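Local coordinates for ABC transporter, substrate binding protein (Aeropyrum pernix, PDB 3EAF) that probably captures a small solute outside the cell and hands it to a membrane-bound ABC importer, at residues A[225-237]-A[249-261]. Sequence-based numbering, arbitrary orientation.
Sequences DAFLLTNVWGFDE and GKVFGISPFIYPM
One face of the Phe235 ring lies over the backbone at Gly253, whose CA makes a CH-pi contact 3.9 Å from the ring centroid; in the ring plane, Tyr259 OH meets the edge at CD2 of Phe235, 3.4 Å away. With CG of Phe235 anti to the backbone N (chi1 -169°), the ring reaches across to the second strand, and its CE1 touches Val251 CG1 at 3.6 Å. A side chain at Gly253 would run into this ring. An alanine in place of Phe235 would probably take away the ring lying on Gly253 and open a gap between Val251 and Tyr259. Toward the start of the strands, Phe252 turns its edge toward the face of Phe227 in an offset edge-to-face pair, planes at 73°, while Lys250 CA sits at the edge of Phe227. These strands, 227-230 and 251-255, are parallel neighbours joined through helix 239-243, a beta-alpha-beta crossover in one lobe of the periplasmic-binding-protein fold. Four backbone hydrogen bonds run along the pair, the first from Leu228 N to Lys250 O (2.9 Å), just ahead of the second strand, the last from Ile254 N to Thr230 O. Beyond the strands, one water donates to Phe235 O and Ile254 O and accepts from Tyr259 OH. Just before the strands, Lys250 NZ forms a salt bridge with Asp225 OD1 at 2.8 Å.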
loop_
_atom_site.group_PDB
_atom_site.type_symbol
_atom_site.label_atom_id
_atom_site.label_comp_id
_atom_site.label_asym_id
_atom_site.label_seq_id
_atom_site.Cartn_x
_atom_site.Cartn_y
_atom_site.Cartn_z
ATOM N N ASP A 225 22.653 -10.461 -13.014
ATOM C CA ASP A 225 22.349 -11.366 -11.908
ATOM C C ASP A 225 22.405 -10.668 -10.555
ATOM O O ASP A 225 23.222 -10.999 -9.677
ATOM C CB ASP A 225 23.241 -12.609 -11.966
ATOM C CG ASP A 225 22.908 -13.496 -13.152
ATOM O OD1 ASP A 225 21.708 -13.607 -13.494
ATOM O OD2 ASP A 225 23.835 -14.077 -13.749
ATOM N N ALA A 226 21.525 -9.685 -10.411
ATOM C CA ALA A 226 21.332 -8.979 -9.165
ATOM C C ALA A 226 20.013 -9.429 -8.541
ATOM O O ALA A 226 19.138 -9.954 -9.234
ATOM C CB ALA A 226 21.310 -7.486 -9.416
ATOM N N PHE A 227 19.880 -9.223 -7.237
ATOM C CA PHE A 227 18.601 -9.397 -6.557
ATOM C C PHE A 227 17.694 -8.200 -6.853
ATOM O O PHE A 227 18.157 -7.061 -6.879
ATOM C CB PHE A 227 18.798 -9.501 -5.045
ATOM C CG PHE A 227 19.440 -10.788 -4.591
ATOM C CD1 PHE A 227 18.884 -12.016 -4.918
ATOM C CD2 PHE A 227 20.585 -10.765 -3.805
ATOM C CE1 PHE A 227 19.465 -13.203 -4.488
ATOM C CE2 PHE A 227 21.175 -11.953 -3.369
ATOM C CZ PHE A 227 20.608 -13.174 -3.716
ATOM N N LEU A 228 16.412 -8.469 -7.078
ATOM C CA LEU A 228 15.403 -7.420 -7.211
ATOM C C LEU A 228 14.544 -7.327 -5.949
ATOM O O LEU A 228 14.017 -8.335 -5.470
ATOM C CB LEU A 228 14.526 -7.656 -8.446
ATOM C CG LEU A 228 13.303 -6.762 -8.711
ATOM C CD1 LEU A 228 13.653 -5.280 -8.841
ATOM C CD2 LEU A 228 12.590 -7.228 -9.967
ATOM N N LEU A 229 14.430 -6.117 -5.406
ATOM C CA LEU A 229 13.493 -5.855 -4.317
ATOM C C LEU A 229 12.443 -4.866 -4.801
ATOM O O LEU A 229 12.781 -3.818 -5.347
ATOM C CB LEU A 229 14.216 -5.291 -3.088
ATOM C CG LEU A 229 13.353 -4.865 -1.882
ATOM C CD1 LEU A 229 12.798 -6.061 -1.083
ATOM C CD2 LEU A 229 14.132 -3.928 -0.960
ATOM N N THR A 230 11.169 -5.189 -4.593
ATOM C CA THR A 230 10.100 -4.279 -5.011
ATOM C C THR A 230 9.322 -3.746 -3.831
ATOM O O THR A 230 9.193 -4.404 -2.792
ATOM C CB THR A 230 9.077 -4.922 -5.996
ATOM O OG1 THR A 230 8.134 -5.724 -5.270
ATOM C CG2 THR A 230 9.768 -5.757 -7.071
ATOM N N ASN A 231 8.779 -2.550 -4.016
ATOM C CA ASN A 231 7.766 -2.028 -3.128
ATOM C C ASN A 231 6.546 -2.946 -3.112
ATOM O O ASN A 231 6.420 -3.826 -3.968
ATOM C CB ASN A 231 7.381 -0.615 -3.542
ATOM C CG ASN A 231 6.550 -0.580 -4.799
ATOM O OD1 ASN A 231 5.355 -0.351 -4.729
ATOM N ND2 ASN A 231 7.183 -0.792 -5.964
ATOM N N VAL A 232 5.664 -2.727 -2.139
ATOM C CA VAL A 232 4.473 -3.566 -1.919
ATOM C C VAL A 232 3.580 -3.779 -3.163
ATOM O O VAL A 232 3.052 -4.877 -3.366
ATOM C CB VAL A 232 3.638 -3.080 -0.679
ATOM C CG1 VAL A 232 3.189 -1.615 -0.835
ATOM C CG2 VAL A 232 2.440 -4.008 -0.415
ATOM N N TRP A 233 3.426 -2.739 -3.986
ATOM C CA TRP A 233 2.570 -2.815 -5.177
ATOM C C TRP A 233 3.256 -3.468 -6.383
ATOM O O TRP A 233 2.648 -3.591 -7.446
ATOM C CB TRP A 233 2.019 -1.428 -5.555
ATOM C CG TRP A 233 1.222 -0.758 -4.464
ATOM C CD1 TRP A 233 1.619 0.296 -3.693
ATOM C CD2 TRP A 233 -0.100 -1.101 -4.016
ATOM N NE1 TRP A 233 0.631 0.637 -2.800
ATOM C CE2 TRP A 233 -0.436 -0.204 -2.977
ATOM C CE3 TRP A 233 -1.040 -2.067 -4.403
ATOM C CZ2 TRP A 233 -1.665 -0.253 -2.310
ATOM C CZ3 TRP A 233 -2.265 -2.111 -3.742
ATOM C CH2 TRP A 233 -2.565 -1.209 -2.708
ATOM N N GLY A 234 4.509 -3.899 -6.214
ATOM C CA GLY A 234 5.314 -4.416 -7.333
ATOM C C GLY A 234 5.487 -5.922 -7.363
ATOM O O GLY A 234 6.127 -6.466 -8.271
ATOM N N PHE A 235 4.893 -6.595 -6.374
ATOM C CA PHE A 235 5.124 -8.013 -6.124
ATOM C C PHE A 235 3.907 -8.603 -5.424
ATOM O O PHE A 235 3.403 -8.019 -4.458
ATOM C CB PHE A 235 6.350 -8.175 -5.227
ATOM C CG PHE A 235 6.865 -9.597 -5.110
ATOM C CD1 PHE A 235 7.876 -10.049 -5.950
ATOM C CD2 PHE A 235 6.372 -10.461 -4.123
ATOM C CE1 PHE A 235 8.375 -11.350 -5.833
ATOM C CE2 PHE A 235 6.860 -11.764 -4.001
ATOM C CZ PHE A 235 7.868 -12.204 -4.861
ATOM N N ASP A 236 3.415 -9.726 -5.938
ATOM C CA ASP A 236 2.353 -10.499 -5.271
ATOM C C ASP A 236 2.322 -11.929 -5.811
ATOM O O ASP A 236 3.306 -12.388 -6.407
ATOM C CB ASP A 236 0.962 -9.801 -5.338
ATOM C CG ASP A 236 0.444 -9.594 -6.767
ATOM O OD1 ASP A 236 0.444 -10.555 -7.568
ATOM O OD2 ASP A 236 0.008 -8.459 -7.090
ATOM N N GLU A 237 1.197 -12.617 -5.604
ATOM C CA GLU A 237 1.026 -14.035 -5.963
ATOM C C GLU A 237 1.275 -14.338 -7.445
ATOM O O GLU A 237 1.603 -15.472 -7.797
ATOM C CB GLU A 237 -0.378 -14.527 -5.560
ATOM C CG GLU A 237 -0.653 -14.521 -4.047
ATOM C CD GLU A 237 -1.210 -13.200 -3.537
ATOM O OE1 GLU A 237 -1.176 -12.190 -4.278
ATOM O OE2 GLU A 237 -1.699 -13.169 -2.388
ATOM N N GLY A 249 14.515 -17.444 -7.173
ATOM C CA GLY A 249 15.527 -17.293 -6.131
ATOM C C GLY A 249 16.120 -15.899 -6.002
ATOM O O GLY A 249 16.950 -15.667 -5.120
ATOM N N LYS A 250 15.690 -14.969 -6.863
ATOM C CA LYS A 250 16.362 -13.663 -6.994
ATOM C C LYS A 250 15.470 -12.424 -6.881
ATOM O O LYS A 250 15.916 -11.321 -7.202
ATOM C CB LYS A 250 17.135 -13.579 -8.324
ATOM C CG LYS A 250 18.218 -14.635 -8.503
ATOM C CD LYS A 250 19.101 -14.330 -9.699
ATOM C CE LYS A 250 18.431 -14.648 -11.020
ATOM N NZ LYS A 250 19.414 -14.496 -12.130
ATOM N N VAL A 251 14.219 -12.596 -6.456
ATOM C CA VAL A 251 13.292 -11.460 -6.320
ATOM C C VAL A 251 12.608 -11.487 -4.955
ATOM O O VAL A 251 12.224 -12.550 -4.460
ATOM C CB VAL A 251 12.222 -11.413 -7.446
ATOM C CG1 VAL A 251 11.409 -10.109 -7.371
ATOM C CG2 VAL A 251 12.865 -11.543 -8.836
ATOM N N PHE A 252 12.472 -10.309 -4.354
ATOM C CA PHE A 252 11.835 -10.170 -3.055
ATOM C C PHE A 252 10.783 -9.069 -3.102
ATOM O O PHE A 252 10.981 -8.040 -3.758
ATOM C CB PHE A 252 12.880 -9.849 -1.980
ATOM C CG PHE A 252 13.881 -10.963 -1.742
ATOM C CD1 PHE A 252 13.651 -11.923 -0.756
ATOM C CD2 PHE A 252 15.046 -11.045 -2.503
ATOM C CE1 PHE A 252 14.563 -12.950 -0.532
ATOM C CE2 PHE A 252 15.968 -12.069 -2.292
ATOM C CZ PHE A 252 15.721 -13.028 -1.307
ATOM N N GLY A 253 9.671 -9.287 -2.403
ATOM C CA GLY A 253 8.614 -8.295 -2.309
ATOM C C GLY A 253 8.395 -7.878 -0.875
ATOM O O GLY A 253 8.507 -8.693 0.045
ATOM N N ILE A 254 8.096 -6.601 -0.682
ATOM C CA ILE A 254 7.729 -6.093 0.630
ATOM C C ILE A 254 6.212 -6.176 0.761
ATOM O O ILE A 254 5.490 -5.973 -0.219
ATOM C CB ILE A 254 8.192 -4.622 0.811
ATOM C CG1 ILE A 254 9.713 -4.505 0.658
ATOM C CG2 ILE A 254 7.728 -4.047 2.155
ATOM C CD1 ILE A 254 10.212 -3.064 0.521
ATOM N N SER A 255 5.730 -6.484 1.963
ATOM C CA SER A 255 4.311 -6.349 2.268
ATOM C C SER A 255 4.111 -6.145 3.758
ATOM O O SER A 255 4.598 -6.947 4.558
ATOM C CB SER A 255 3.520 -7.573 1.798
ATOM O OG SER A 255 2.154 -7.441 2.147
ATOM N N PRO A 256 3.406 -5.068 4.143
ATOM C CA PRO A 256 2.990 -4.882 5.542
ATOM C C PRO A 256 1.898 -5.869 5.994
ATOM O O PRO A 256 1.620 -5.979 7.201
ATOM C CB PRO A 256 2.442 -3.445 5.561
ATOM C CG PRO A 256 2.936 -2.808 4.281
ATOM C CD PRO A 256 2.989 -3.935 3.298
ATOM N N PHE A 257 1.312 -6.590 5.036
ATOM C CA PHE A 257 0.147 -7.445 5.272
ATOM C C PHE A 257 0.482 -8.875 4.887
ATOM O O PHE A 257 1.119 -9.112 3.852
ATOM C CB PHE A 257 -1.050 -6.974 4.426
ATOM C CG PHE A 257 -1.176 -5.474 4.331
ATOM C CD1 PHE A 257 -1.817 -4.753 5.332
ATOM C CD2 PHE A 257 -0.639 -4.785 3.247
ATOM C CE1 PHE A 257 -1.926 -3.378 5.262
ATOM C CE2 PHE A 257 -0.747 -3.404 3.163
ATOM C CZ PHE A 257 -1.385 -2.698 4.177
ATOM N N ILE A 258 0.043 -9.823 5.714
ATOM C CA ILE A 258 0.210 -11.245 5.425
ATOM C C ILE A 258 -0.595 -11.638 4.178
ATOM O O ILE A 258 -1.718 -11.159 3.982
ATOM C CB ILE A 258 -0.167 -12.120 6.669
ATOM C CG1 ILE A 258 0.470 -13.515 6.590
ATOM C CG2 ILE A 258 -1.690 -12.214 6.866
ATOM C CD1 ILE A 258 2.006 -13.521 6.614
ATOM N N TYR A 259 -0.003 -12.460 3.312
ATOM C CA TYR A 259 -0.709 -12.974 2.138
ATOM C C TYR A 259 -1.694 -14.032 2.614
ATOM O O TYR A 259 -1.403 -14.739 3.586
ATOM C CB TYR A 259 0.245 -13.663 1.163
ATOM C CG TYR A 259 1.183 -12.794 0.351
ATOM C CD1 TYR A 259 1.558 -11.517 0.775
ATOM C CD2 TYR A 259 1.734 -13.284 -0.833
ATOM C CE1 TYR A 259 2.446 -10.743 0.025
ATOM C CE2 TYR A 259 2.611 -12.529 -1.584
ATOM C CZ TYR A 259 2.964 -11.261 -1.154
ATOM O OH TYR A 259 3.837 -10.532 -1.912
ATOM N N PRO A 260 -2.857 -14.161 1.934
ATOM C CA PRO A 260 -3.768 -15.264 2.284
ATOM C C PRO A 260 -3.088 -16.652 2.336
ATOM O O PRO A 260 -3.384 -17.431 3.235
ATOM C CB PRO A 260 -4.831 -15.208 1.176
ATOM C CG PRO A 260 -4.859 -13.771 0.767
ATOM C CD PRO A 260 -3.406 -13.318 0.852
HETATM N N MSE A 261 -2.179 -16.938 1.400
HETATM C CA MSE A 261 -1.457 -18.225 1.357
HETATM C C MSE A 261 -0.559 -18.525 2.570
HETATM O O MSE A 261 -0.209 -19.684 2.812
HETATM C CB MSE A 261 -0.630 -18.349 0.068
HETATM C CG MSE A 261 0.423 -17.260 -0.104
HETATM SE SE MSE A 261 1.609 -17.550 -1.625
HETATM C CE MSE A 261 0.332 -17.869 -3.060
HETATM O O HOH W 1 16.410 -10.443 -9.900
HETATM O O HOH W 2 4.499 -7.940 -1.798
HETATM O O HOH W 3 -2.043 -15.457 -1.112
#